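Local coordinates for DUF7790 domain-containing protein (Leptospira interrogans serogroup Icterohaemorrhagiae serovar copenhageni, PDB 6ULO), which is of unknown function but has a Rossmann-like fold, and its family placement is consistent with binding a nucleotide-type cofactor, at residues P31-V36 with N201-G206; V70-N75 with H98-T103; F86-D91 with L192-N197; I221-A226 with S249-T254. All blocks are in the same frame, centred on the assembly; numbering follows the deposited sequence.

Interaction 1: residues P31-V36 with N201-G206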
loop_
_atom_site.group_PDB
_atom_site.type_symbol
_atom_site.label_atom_id
_atom_site.label_comp_id
_atom_site.label_asym_id
_atom_site.label_seq_id
_atom_site.Cartn_x
_atom_site.Cartn_y
_atom_site.Cartn_z
ATOM N N PRO A 31 15.940 7.926 -3.270
ATOM C CA PRO A 31 16.588 7.006 -4.218
ATOM C C PRO A 31 15.704 5.820 -4.578
ATOM O O PRO A 31 15.001 5.266 -3.735
ATOM C CB PRO A 31 17.864 6.561 -3.484
ATOM C CG PRO A 31 18.020 7.456 -2.299
ATOM C CD PRO A 31 16.745 8.183 -2.053
ATOM N N GLN A 32 15.787 5.402 -5.835
ATOM C CA GLN A 32 15.016 4.271 -6.340
ATOM C C GLN A 32 15.931 3.210 -6.940
ATOM O O GLN A 32 17.123 3.430 -7.178
ATOM C CB GLN A 32 13.977 4.752 -7.363
ATOM C CG GLN A 32 12.937 5.718 -6.792
ATOM C CD GLN A 32 11.878 6.077 -7.812
ATOM O OE1 GLN A 32 11.190 5.217 -8.344
ATOM N NE2 GLN A 32 11.779 7.359 -8.121
ATOM N N GLU A 33 15.359 2.048 -7.218
ATOM C CA GLU A 33 16.058 0.924 -7.805
ATOM C C GLU A 33 15.628 0.709 -9.248
ATOM O O GLU A 33 14.521 1.080 -9.667
ATOM C CB GLU A 33 15.805 -0.350 -6.996
ATOM C CG GLU A 33 16.468 -0.263 -5.631
ATOM C CD GLU A 33 15.889 -1.201 -4.593
ATOM O OE1 GLU A 33 15.069 -2.124 -4.909
ATOM O OE2 GLU A 33 16.265 -1.022 -3.426
ATOM N N THR A 34 16.510 0.096 -10.018
ATOM C CA THR A 34 16.203 -0.218 -11.404
ATOM C C THR A 34 15.352 -1.468 -11.445
ATOM O O THR A 34 15.704 -2.481 -10.846
ATOM C CB THR A 34 17.508 -0.476 -12.161
ATOM O OG1 THR A 34 18.355 0.677 -12.076
ATOM C CG2 THR A 34 17.231 -0.820 -13.621
ATOM N N LEU A 35 14.250 -1.399 -12.163
ATOM C CA LEU A 35 13.342 -2.521 -12.333
ATOM C C LEU A 35 13.523 -3.003 -13.751
ATOM O O LEU A 35 13.893 -2.228 -14.635
ATOM C CB LEU A 35 11.882 -2.117 -12.114
ATOM C CG LEU A 35 11.587 -1.524 -10.750
ATOM C CD1 LEU A 35 10.089 -1.433 -10.594
ATOM C CD2 LEU A 35 12.166 -2.354 -9.649
ATOM N N VAL A 36 13.355 -4.295 -13.956
ATOM C CA VAL A 36 13.322 -4.813 -15.316
ATOM C C VAL A 36 12.065 -5.663 -15.455
ATOM O O VAL A 36 11.462 -6.080 -14.451
ATOM C CB VAL A 36 14.600 -5.607 -15.656
ATOM C CG1 VAL A 36 15.837 -4.731 -15.478
ATOM C CG2 VAL A 36 14.681 -6.882 -14.821
ATOM N N ASN A 201 18.581 -2.918 -1.593
ATOM C CA ASN A 201 19.508 -2.201 -0.721
ATOM C C ASN A 201 19.506 -0.691 -0.921
ATOM O O ASN A 201 20.346 0.001 -0.331
ATOM C CB ASN A 201 20.935 -2.789 -0.783
ATOM C CG ASN A 201 21.599 -2.670 -2.178
ATOM O OD1 ASN A 201 21.128 -1.954 -3.044
ATOM N ND2 ASN A 201 22.717 -3.377 -2.372
ATOM N N ILE A 202 18.630 -0.158 -1.760
ATOM C CA ILE A 202 18.594 1.286 -1.994
ATOM C C ILE A 202 17.285 1.908 -1.514
ATOM O O ILE A 202 17.289 2.857 -0.730
ATOM C CB ILE A 202 18.816 1.617 -3.482
ATOM C CG1 ILE A 202 20.267 1.370 -3.922
ATOM C CG2 ILE A 202 18.475 3.076 -3.775
ATOM C CD1 ILE A 202 20.428 1.356 -5.436
ATOM N N THR A 203 16.139 1.440 -2.035
ATOM C CA THR A 203 14.915 2.239 -1.904
ATOM C C THR A 203 14.374 2.277 -0.482
ATOM O O THR A 203 14.033 3.341 0.039
ATOM C CB THR A 203 13.837 1.728 -2.837
ATOM O OG1 THR A 203 14.389 1.686 -4.155
ATOM C CG2 THR A 203 12.632 2.672 -2.806
ATOM N N LEU A 204 14.221 1.128 0.156
ATOM C CA LEU A 204 13.552 1.124 1.458
ATOM C C LEU A 204 14.426 1.778 2.529
ATOM O O LEU A 204 13.923 2.552 3.365
ATOM C CB LEU A 204 13.100 -0.296 1.800
ATOM C CG LEU A 204 12.204 -0.471 3.032
ATOM C CD1 LEU A 204 10.956 0.430 2.968
ATOM C CD2 LEU A 204 11.812 -1.937 3.123
ATOM N N THR A 205 15.744 1.538 2.470
ATOM C CA THR A 205 16.655 2.285 3.326
ATOM C C THR A 205 16.578 3.767 3.020
ATOM O O THR A 205 16.567 4.607 3.936
ATOM C CB THR A 205 18.081 1.762 3.165
ATOM O OG1 THR A 205 18.187 0.550 3.912
ATOM C CG2 THR A 205 19.121 2.758 3.730
ATOM N N GLY A 206 16.464 4.104 1.725
ATOM C CA GLY A 206 16.386 5.499 1.318
ATOM C C GLY A 206 15.155 6.192 1.863
ATOM O O GLY A 206 15.207 7.380 2.185
HETATM O O HOH W 1 14.394 5.887 -1.193
HETATM O O HOH W 2 14.945 -1.436 -1.050
#
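CG of Glu-33 stands anti to the carbonyl carbon (chi1 -68°) and the chain runs on extended (chi2 159°), which carries the carboxylate past Ile-202, the two side chains pointing opposite ways, to the start of helix 203-214. There OE2 of Glu-33 accepts two backbone N-H groups. The bond from Thr-203 N to OE2 of Glu-33, 2.8 Å, is almost straight and comes in well above the carboxylate plane; that from Ile-202 N to OE2 of Glu-33, 3.0 Å, arrives on the anti side and from the opposite face. A water joins OE2 to Leu-204 N. OE1 is bound by Asn-197 N, while OG1 of Thr-203 turns to Arg-195 O. CB of Pro-31 rests 3.6 Å from CG2 of Ile-202, and a second water links the carbonyls of Pro-31 and Thr-203. Pro-31 offers Ile-202 a compact apolar ring, and its O also takes a CA-H...O contact from Thr-203 CA. Glutamate has the length and charge to meet N-H groups at a helix start, where no preceding turn supplies carbonyls (Ile-202 lies just before the helix); the positive end of the helix dipole would probably stabilise the ionised carboxylate.

Interaction 2: residues V70-N75 with H98-T103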
loop_
_atom_site.group_PDB
_atom_site.type_symbol
_atom_site.label_atom_id
_atom_site.label_comp_id
_atom_site.label_asym_id
_atom_site.label_seq_id
_atom_site.Cartn_x
_atom_site.Cartn_y
_atom_site.Cartn_z
ATOM N N VAL A 70 3.544 -1.816 -0.379
ATOM C CA VAL A 70 3.608 -2.555 -1.629
ATOM C C VAL A 70 2.205 -2.627 -2.233
ATOM O O VAL A 70 1.197 -2.424 -1.543
ATOM C CB VAL A 70 4.203 -3.966 -1.421
ATOM C CG1 VAL A 70 5.562 -3.880 -0.707
ATOM C CG2 VAL A 70 3.224 -4.858 -0.665
ATOM N N GLY A 71 2.126 -2.948 -3.534
ATOM C CA GLY A 71 0.804 -3.135 -4.116
ATOM C C GLY A 71 0.141 -1.880 -4.628
ATOM O O GLY A 71 0.814 -0.925 -5.026
ATOM N N SER A 72 -1.182 -1.864 -4.651
ATOM C CA SER A 72 -1.919 -0.919 -5.479
ATOM C C SER A 72 -2.992 -0.155 -4.708
ATOM O O SER A 72 -2.713 0.436 -3.664
ATOM C CB SER A 72 -2.463 -1.701 -6.678
ATOM O OG SER A 72 -1.368 -2.318 -7.324
ATOM N N GLU A 73 -4.247 -0.169 -5.207
ATOM C CA GLU A 73 -5.279 0.701 -4.644
ATOM C C GLU A 73 -5.637 0.404 -3.198
ATOM O O GLU A 73 -6.146 1.302 -2.504
ATOM C CB GLU A 73 -6.575 0.675 -5.491
ATOM C CG GLU A 73 -6.411 1.418 -6.808
ATOM C CD GLU A 73 -7.579 1.070 -7.689
ATOM O OE1 GLU A 73 -7.500 0.022 -8.383
ATOM O OE2 GLU A 73 -8.588 1.795 -7.656
ATOM N N GLN A 74 -5.384 -0.815 -2.716
ATOM C CA GLN A 74 -5.714 -1.101 -1.321
ATOM C C GLN A 74 -4.942 -0.195 -0.370
ATOM O O GLN A 74 -5.389 0.073 0.749
ATOM C CB GLN A 74 -5.505 -2.578 -0.978
ATOM C CG GLN A 74 -4.053 -3.023 -0.855
ATOM C CD GLN A 74 -3.440 -3.500 -2.140
ATOM O OE1 GLN A 74 -3.610 -2.900 -3.197
ATOM N NE2 GLN A 74 -2.659 -4.577 -2.066
ATOM N N ASN A 75 -3.769 0.300 -0.799
ATOM C CA ASN A 75 -3.004 1.240 0.015
ATOM C C ASN A 75 -3.740 2.555 0.198
ATOM O O ASN A 75 -3.608 3.196 1.245
ATOM C CB ASN A 75 -1.664 1.500 -0.652
ATOM C CG ASN A 75 -0.792 0.256 -0.612
ATOM O OD1 ASN A 75 -0.304 -0.131 0.451
ATOM N ND2 ASN A 75 -0.585 -0.369 -1.759
ATOM N N HIS A 98 3.603 1.602 -12.593
ATOM C CA HIS A 98 2.971 2.383 -13.651
ATOM C C HIS A 98 1.462 2.451 -13.494
ATOM O O HIS A 98 0.873 3.501 -13.745
ATOM C CB HIS A 98 3.349 1.787 -14.995
ATOM C CG HIS A 98 4.727 2.169 -15.409
ATOM N ND1 HIS A 98 5.421 1.513 -16.398
ATOM C CD2 HIS A 98 5.516 3.191 -15.000
ATOM C CE1 HIS A 98 6.589 2.111 -16.576
ATOM N NE2 HIS A 98 6.668 3.134 -15.741
ATOM N N ALA A 99 0.807 1.348 -13.079
ATOM C CA ALA A 99 -0.635 1.410 -12.870
ATOM C C ALA A 99 -0.956 2.380 -11.743
ATOM O O ALA A 99 -1.945 3.113 -11.815
ATOM C CB ALA A 99 -1.212 0.012 -12.616
ATOM N N ASN A 100 -0.134 2.416 -10.695
ATOM C CA ASN A 100 -0.370 3.397 -9.650
ATOM C C ASN A 100 -0.221 4.823 -10.183
ATOM O O ASN A 100 -0.931 5.734 -9.745
ATOM C CB ASN A 100 0.583 3.155 -8.481
ATOM C CG ASN A 100 0.173 1.976 -7.620
ATOM O OD1 ASN A 100 -1.030 1.652 -7.513
ATOM N ND2 ASN A 100 1.140 1.348 -6.969
ATOM N N THR A 101 0.759 5.044 -11.081
ATOM C CA THR A 101 0.942 6.356 -11.698
ATOM C C THR A 101 -0.309 6.766 -12.465
ATOM O O THR A 101 -0.744 7.920 -12.390
ATOM C CB THR A 101 2.163 6.312 -12.617
ATOM O OG1 THR A 101 3.332 6.013 -11.849
ATOM C CG2 THR A 101 2.364 7.654 -13.373
ATOM N N ILE A 102 -0.911 5.823 -13.187
ATOM C CA ILE A 102 -2.173 6.092 -13.871
ATOM C C ILE A 102 -3.270 6.426 -12.871
ATOM O O ILE A 102 -4.013 7.391 -13.051
ATOM C CB ILE A 102 -2.563 4.902 -14.766
ATOM C CG1 ILE A 102 -1.515 4.705 -15.863
ATOM C CG2 ILE A 102 -3.969 5.117 -15.339
ATOM C CD1 ILE A 102 -1.659 3.375 -16.597
ATOM N N THR A 103 -3.393 5.631 -11.806
ATOM C CA THR A 103 -4.420 5.903 -10.802
ATOM C C THR A 103 -4.292 7.321 -10.241
ATOM O O THR A 103 -5.307 8.019 -10.062
ATOM C CB THR A 103 -4.313 4.842 -9.713
ATOM O OG1 THR A 103 -4.912 3.663 -10.214
ATOM C CG2 THR A 103 -4.960 5.252 -8.374
#
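Ser-72 and Asn-100 bring their CA atoms to 6.2 Å, where the turn leading into helix 74-82 meets the flank of helix 94-109, and Gly-71 adopts a backbone conformation with positive phi (phi 87°) that a residue without CB takes up easily. The link across is a single amide. The bond from CA to CB of Asn-100 already points toward the turn; with CG anti to the carbonyl carbon (chi1 -76°), the amide lies so that ND2 of Asn-100 donates to Gly-71 O over 3.0 Å. The bond is nearly straight (170°) and the acceptor lies in the plane of the amide, though the donor is tilted a little from the carbonyl plane. OD1 of Asn-100 faces Ser-72, 3.4 Å from its CA. Asparagine suits the place, since one amide offers both ND2 as donor to Gly-71 O and OD1 beside Ser-72 CA.

The turn is braced from within by a second asparagine. ND2 of Asn-75 donates to Val-70 O at 2.7 Å and also to Ser-72 O, which receives Asn-75 N from the same face of its plane. OE1 of Gln-74 in turn accepts Ser-72 N. The side chains of Glu-73 and Thr-103 approach more loosely; their polar ends serve His-157 of helix 139-166 and Trp-120 of helix 113-120.

The turn follows strand 66-69, the place of the glycine-rich loop in Rossmann-like proteins. Asp-91, ending the neighbouring strand 86-91, takes Gly-71 N, and Leu-89 of that strand packs on both Asn-75 and Asn-100.

Interaction 3: residues F86-D91 with L192-N197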
loop_
_atom_site.group_PDB
_atom_site.type_symbol
_atom_site.label_atom_id
_atom_site.label_comp_id
_atom_site.label_asym_id
_atom_site.label_seq_id
_atom_site.Cartn_x
_atom_site.Cartn_y
_atom_site.Cartn_z
ATOM N N PHE A 86 1.456 11.512 3.825
ATOM C CA PHE A 86 2.102 11.261 2.543
ATOM C C PHE A 86 2.056 9.762 2.332
ATOM O O PHE A 86 2.004 9.005 3.305
ATOM C CB PHE A 86 3.576 11.710 2.538
ATOM C CG PHE A 86 3.784 13.158 2.916
ATOM C CD1 PHE A 86 3.698 14.152 1.945
ATOM C CD2 PHE A 86 4.022 13.537 4.225
ATOM C CE1 PHE A 86 3.849 15.491 2.261
ATOM C CE2 PHE A 86 4.190 14.887 4.556
ATOM C CZ PHE A 86 4.084 15.863 3.563
ATOM N N ILE A 87 2.036 9.346 1.070
ATOM C CA ILE A 87 1.916 7.932 0.716
ATOM C C ILE A 87 3.026 7.554 -0.258
ATOM O O ILE A 87 3.026 8.031 -1.402
ATOM C CB ILE A 87 0.554 7.616 0.082
ATOM C CG1 ILE A 87 -0.600 8.033 0.982
ATOM C CG2 ILE A 87 0.486 6.130 -0.293
ATOM C CD1 ILE A 87 -1.966 7.884 0.337
ATOM N N TYR A 88 3.943 6.678 0.174
ATOM C CA TYR A 88 4.862 6.016 -0.749
ATOM C C TYR A 88 4.270 4.671 -1.190
ATOM O O TYR A 88 3.946 3.822 -0.356
ATOM C CB TYR A 88 6.205 5.751 -0.073
ATOM C CG TYR A 88 7.179 6.906 -0.136
ATOM C CD1 TYR A 88 7.585 7.448 -1.353
ATOM C CD2 TYR A 88 7.815 7.356 1.025
ATOM C CE1 TYR A 88 8.565 8.473 -1.412
ATOM C CE2 TYR A 88 8.807 8.348 0.978
ATOM C CZ TYR A 88 9.165 8.880 -0.244
ATOM O OH TYR A 88 10.132 9.832 -0.261
ATOM N N LEU A 89 4.145 4.478 -2.485
ATOM C CA LEU A 89 3.720 3.203 -3.061
ATOM C C LEU A 89 4.974 2.611 -3.667
ATOM O O LEU A 89 5.370 2.973 -4.777
ATOM C CB LEU A 89 2.613 3.410 -4.092
ATOM C CG LEU A 89 1.370 4.109 -3.530
ATOM C CD1 LEU A 89 0.401 4.362 -4.648
ATOM C CD2 LEU A 89 0.705 3.242 -2.478
ATOM N N MET A 90 5.629 1.730 -2.924
ATOM C CA MET A 90 6.908 1.164 -3.338
ATOM C C MET A 90 6.674 -0.265 -3.798
ATOM O O MET A 90 6.240 -1.101 -2.997
ATOM C CB MET A 90 7.923 1.154 -2.185
ATOM C CG MET A 90 9.264 0.610 -2.647
ATOM S SD MET A 90 10.466 0.322 -1.287
ATOM C CE MET A 90 9.875 -1.249 -0.695
ATOM N N ASP A 91 6.979 -0.571 -5.053
ATOM C CA ASP A 91 6.803 -1.930 -5.554
ATOM C C ASP A 91 7.963 -2.288 -6.468
ATOM O O ASP A 91 8.673 -1.419 -6.982
ATOM C CB ASP A 91 5.441 -2.082 -6.253
ATOM C CG ASP A 91 4.926 -3.510 -6.280
ATOM O OD1 ASP A 91 4.183 -3.862 -5.330
ATOM O OD2 ASP A 91 5.231 -4.245 -7.262
ATOM N N LEU A 192 3.258 8.924 -4.052
ATOM C CA LEU A 192 4.522 8.810 -4.776
ATOM C C LEU A 192 4.781 7.353 -5.107
ATOM O O LEU A 192 5.223 6.576 -4.234
ATOM C CB LEU A 192 5.687 9.388 -3.972
ATOM C CG LEU A 192 5.489 10.863 -3.601
ATOM C CD1 LEU A 192 5.184 10.964 -2.122
ATOM C CD2 LEU A 192 6.722 11.674 -3.914
ATOM N N PRO A 193 4.578 6.946 -6.357
ATOM C CA PRO A 193 4.953 5.588 -6.758
ATOM C C PRO A 193 6.441 5.514 -7.003
ATOM O O PRO A 193 6.985 6.309 -7.770
ATOM C CB PRO A 193 4.190 5.371 -8.063
ATOM C CG PRO A 193 3.437 6.615 -8.344
ATOM C CD PRO A 193 3.942 7.699 -7.456
ATOM N N ILE A 194 7.104 4.581 -6.352
ATOM C CA ILE A 194 8.558 4.477 -6.432
ATOM C C ILE A 194 8.957 3.023 -6.632
ATOM O O ILE A 194 8.249 2.089 -6.212
ATOM C CB ILE A 194 9.259 5.091 -5.209
ATOM C CG1 ILE A 194 8.793 4.460 -3.883
ATOM C CG2 ILE A 194 9.125 6.610 -5.203
ATOM C CD1 ILE A 194 9.671 4.878 -2.656
ATOM N N ARG A 195 10.094 2.839 -7.285
ATOM C CA ARG A 195 10.596 1.514 -7.621
ATOM C C ARG A 195 11.468 0.980 -6.489
ATOM O O ARG A 195 12.507 1.568 -6.171
ATOM C CB ARG A 195 11.469 1.613 -8.872
ATOM C CG ARG A 195 10.732 2.114 -10.110
ATOM C CD ARG A 195 11.700 2.187 -11.314
ATOM N NE ARG A 195 12.820 3.085 -11.041
ATOM C CZ ARG A 195 12.770 4.400 -11.244
ATOM N NH1 ARG A 195 11.654 4.945 -11.735
ATOM N NH2 ARG A 195 13.825 5.178 -10.959
ATOM N N GLY A 196 11.083 -0.142 -5.904
ATOM C CA GLY A 196 11.901 -0.693 -4.845
ATOM C C GLY A 196 11.496 -2.098 -4.456
ATOM O O GLY A 196 10.295 -2.410 -4.377
ATOM N N ASN A 197 12.499 -2.926 -4.181
ATOM C CA ASN A 197 12.295 -4.282 -3.691
ATOM C C ASN A 197 12.358 -4.246 -2.172
ATOM O O ASN A 197 13.279 -3.642 -1.612
ATOM C CB ASN A 197 13.447 -5.137 -4.250
ATOM C CG ASN A 197 13.274 -6.644 -4.035
ATOM O OD1 ASN A 197 12.516 -7.105 -3.209
ATOM N ND2 ASN A 197 14.076 -7.402 -4.750
HETATM O O HOH W 3 8.298 -3.590 -2.837
#
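Leu-89 and Pro-193 sit side by side in a parallel pair of strands at the edge of a Rossmann-like sheet, their CA atoms 4.6 Å apart. A ladder of five backbone hydrogen bonds zigzags between the segments, from Leu-192 N to Ile-87 O at one end to Gly-196 N to Asp-91 O at the other. Strand alternation points Pro-193 N away from strand 86-91, and because strand 191-195 is outermost no neighbouring strand needs the missing N-H.

The tight packing is on the face of Tyr-88, Met-90, Leu-192 and Ile-194, covered by helices 18-28 and 203-214. Ile-194 turns CG1 between its backbone N and carbonyl carbon (chi1 57°), and this swings CD1 to 3.6 Å from CD1 of Tyr-88, while CG1 of Ile-194 touches CB of Met-90 at 3.8 Å. Apolar residues suit this sealed layer; the hydroxyl of Tyr-88 bonds Leu-27 O.

The other face is looser. The Leu-89 side chain comes near Pro-193 by its CB, while O of Leu-89 takes a CA-H...O contact from Pro-193 CA (3.3 Å). Thr-101 and Ile-104 of helix 94-109 pack on Pro-193, which is partly exposed, as are Asp-91 and Arg-195. These two make their polar bonds elsewhere, to Gly-71 and Thr-93 and to Glu-33 respectively; their CA atoms are 5.5 Å apart, a slight widening through which the ladder continues.

At the C-terminal end a water joins the carbonyls of Met-90 and Gly-196. Glycine suits this position because SD of Met-90 sits where a CB would lie, 4.0 Å from CA of Gly-196.

Interaction 4: residues I221-A226 with S249-T254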
loop_
_atom_site.group_PDB
_atom_site.type_symbol
_atom_site.label_atom_id
_atom_site.label_comp_id
_atom_site.label_asym_id
_atom_site.label_seq_id
_atom_site.Cartn_x
_atom_site.Cartn_y
_atom_site.Cartn_z
ATOM N N ILE A 221 3.369 0.688 7.593
ATOM C CA ILE A 221 3.999 0.008 6.473
ATOM C C ILE A 221 3.183 -1.237 6.142
ATOM O O ILE A 221 2.903 -2.062 7.027
ATOM C CB ILE A 221 5.505 -0.259 6.693
ATOM C CG1 ILE A 221 6.124 -0.791 5.408
ATOM C CG2 ILE A 221 5.775 -1.173 7.903
ATOM C CD1 ILE A 221 7.634 -0.683 5.384
ATOM N N TYR A 222 2.746 -1.352 4.885
ATOM C CA TYR A 222 1.896 -2.450 4.433
ATOM C C TYR A 222 2.696 -3.378 3.529
ATOM O O TYR A 222 3.269 -2.939 2.522
ATOM C CB TYR A 222 0.679 -1.877 3.690
ATOM C CG TYR A 222 -0.115 -2.912 2.886
ATOM C CD1 TYR A 222 -1.070 -3.752 3.502
ATOM C CD2 TYR A 222 0.085 -3.052 1.524
ATOM C CE1 TYR A 222 -1.799 -4.668 2.744
ATOM C CE2 TYR A 222 -0.664 -3.962 0.772
ATOM C CZ TYR A 222 -1.594 -4.769 1.394
ATOM O OH TYR A 222 -2.285 -5.668 0.636
ATOM N N PHE A 223 2.738 -4.658 3.891
ATOM C CA PHE A 223 3.468 -5.682 3.156
ATOM C C PHE A 223 2.583 -6.625 2.365
ATOM O O PHE A 223 3.115 -7.528 1.735
ATOM C CB PHE A 223 4.316 -6.532 4.095
ATOM C CG PHE A 223 5.391 -5.758 4.817
ATOM C CD1 PHE A 223 6.304 -4.960 4.125
ATOM C CD2 PHE A 223 5.506 -5.839 6.212
ATOM C CE1 PHE A 223 7.327 -4.282 4.818
ATOM C CE2 PHE A 223 6.526 -5.165 6.894
ATOM C CZ PHE A 223 7.422 -4.398 6.198
ATOM N N SER A 224 1.250 -6.513 2.453
ATOM C CA SER A 224 0.390 -7.565 1.915
ATOM C C SER A 224 0.868 -8.893 2.484
ATOM O O SER A 224 1.258 -8.927 3.648
ATOM C CB SER A 224 0.337 -7.475 0.381
ATOM O OG SER A 224 -0.566 -8.442 -0.147
ATOM N N ASN A 225 0.907 -9.951 1.678
ATOM C CA ASN A 225 1.497 -11.209 2.121
ATOM C C ASN A 225 2.880 -11.410 1.530
ATOM O O ASN A 225 3.349 -12.554 1.423
ATOM C CB ASN A 225 0.581 -12.416 1.835
ATOM C CG ASN A 225 0.513 -12.769 0.372
ATOM O OD1 ASN A 225 0.453 -11.856 -0.484
ATOM N ND2 ASN A 225 0.480 -14.069 0.054
ATOM N N ALA A 226 3.564 -10.311 1.168
ATOM C CA ALA A 226 4.872 -10.441 0.529
ATOM C C ALA A 226 5.868 -11.212 1.386
ATOM O O ALA A 226 6.721 -11.918 0.837
ATOM C CB ALA A 226 5.431 -9.059 0.205
ATOM N N SER A 249 2.891 3.424 15.409
ATOM C CA SER A 249 3.056 2.996 14.019
ATOM C C SER A 249 2.862 1.490 13.891
ATOM O O SER A 249 3.338 0.728 14.741
ATOM C CB SER A 249 4.478 3.334 13.551
ATOM O OG SER A 249 4.767 4.715 13.699
ATOM N N LEU A 250 2.205 1.050 12.799
ATOM C CA LEU A 250 1.877 -0.363 12.584
ATOM C C LEU A 250 2.419 -0.907 11.270
ATOM O O LEU A 250 2.428 -0.210 10.240
ATOM C CB LEU A 250 0.344 -0.582 12.528
ATOM C CG LEU A 250 -0.409 -0.369 13.819
ATOM C CD1 LEU A 250 -1.896 -0.652 13.600
ATOM C CD2 LEU A 250 0.158 -1.267 14.923
ATOM N N VAL A 251 2.856 -2.163 11.323
ATOM C CA VAL A 251 2.919 -3.060 10.174
ATOM C C VAL A 251 1.529 -3.604 9.908
ATOM O O VAL A 251 0.833 -4.009 10.849
ATOM C CB VAL A 251 3.857 -4.247 10.473
ATOM C CG1 VAL A 251 3.825 -5.272 9.344
ATOM C CG2 VAL A 251 5.292 -3.799 10.785
ATOM N N VAL A 252 1.143 -3.688 8.641
ATOM C CA VAL A 252 -0.026 -4.425 8.202
ATOM C C VAL A 252 0.434 -5.518 7.244
ATOM O O VAL A 252 1.164 -5.249 6.285
ATOM C CB VAL A 252 -1.023 -3.490 7.498
ATOM C CG1 VAL A 252 -2.217 -4.309 6.932
ATOM C CG2 VAL A 252 -1.457 -2.362 8.418
ATOM N N ARG A 253 -0.020 -6.757 7.474
ATOM C CA ARG A 253 0.327 -7.869 6.595
ATOM C C ARG A 253 -0.849 -8.838 6.560
ATOM O O ARG A 253 -1.786 -8.763 7.371
ATOM C CB ARG A 253 1.592 -8.621 7.081
ATOM C CG ARG A 253 1.396 -9.322 8.418
ATOM C CD ARG A 253 2.524 -10.251 8.779
ATOM N NE ARG A 253 3.804 -9.569 8.966
ATOM C CZ ARG A 253 4.254 -9.072 10.116
ATOM N NH1 ARG A 253 3.512 -9.111 11.214
ATOM N NH2 ARG A 253 5.475 -8.514 10.168
ATOM N N THR A 254 -0.761 -9.771 5.625
ATOM C CA THR A 254 -1.650 -10.925 5.610
ATOM C C THR A 254 -0.808 -12.189 5.497
ATOM O O THR A 254 0.359 -12.160 5.077
ATOM C CB THR A 254 -2.598 -10.862 4.405
ATOM O OG1 THR A 254 -1.848 -10.643 3.200
ATOM C CG2 THR A 254 -3.599 -9.763 4.585
#
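Val-252 meets the segment 221-226 through both backbone and side chain. Its N donates to Ile-221 O, and O of Val-252 receives Phe-223 N at 2.9 Å, almost in line with the C=O bond. CG1 of Val-252 comes to the edge of the Tyr-222 ring, 3.7 Å from CD1. One face of that ring is covered by the backbone N of Ser-224, while its hydroxyl binds Glu-50 and Gln-74.

Ile-221 and Val-251 point the same way on the opposite face of the sheet, with their CG2 atoms 3.9 Å apart. Such beta-branched residues suit extended strands buried between helices. CG1 of Val-251 also touches CD2 of Phe-223 at 3.6 Å.

Thr-254 takes over where the first strand gives way to a type II' turn, from Phe-223 to Ala-226. Thr-254 N bonds Ser-224 O from far above the carbonyl plane (64°). Its OG1, placed between N and the carbonyl carbon (chi1 51°), lies 3.3 Å from CB of Asn-225. Thr-254 OG1 and Ser-224 OG both bond OE2 of Glu-50, so a hydroxyl suits each place.

Two adjacent parallel strands joined through helix 234-241 form a beta-alpha-beta crossover, the unit from which Rossmann-like sheets are built.

In the fold
From the N terminus, the loop after helix 18-28 opens interaction 1, which closes only at the start of helix 203-214, 165 residues on. Interactions 2 and 3 are nested inside that long loop and cross each other: the segments alternate as 70-75, 86-91, 98-103 and 192-197, tying the turn after strand 66-69, helix 94-109 and the edge strand together. Interactions 1 and 3, with centres about 10 Å apart, touch at the end of strand 191-195, through Thr-203 OG1 to Arg-195 O and Glu-33 OE1 to Asn-197 N. Interaction 4 follows in series, closing a short loop further along the same sheet; it meets interaction 2 where Val-70 pairs with Tyr-222, but does not touch interaction 3.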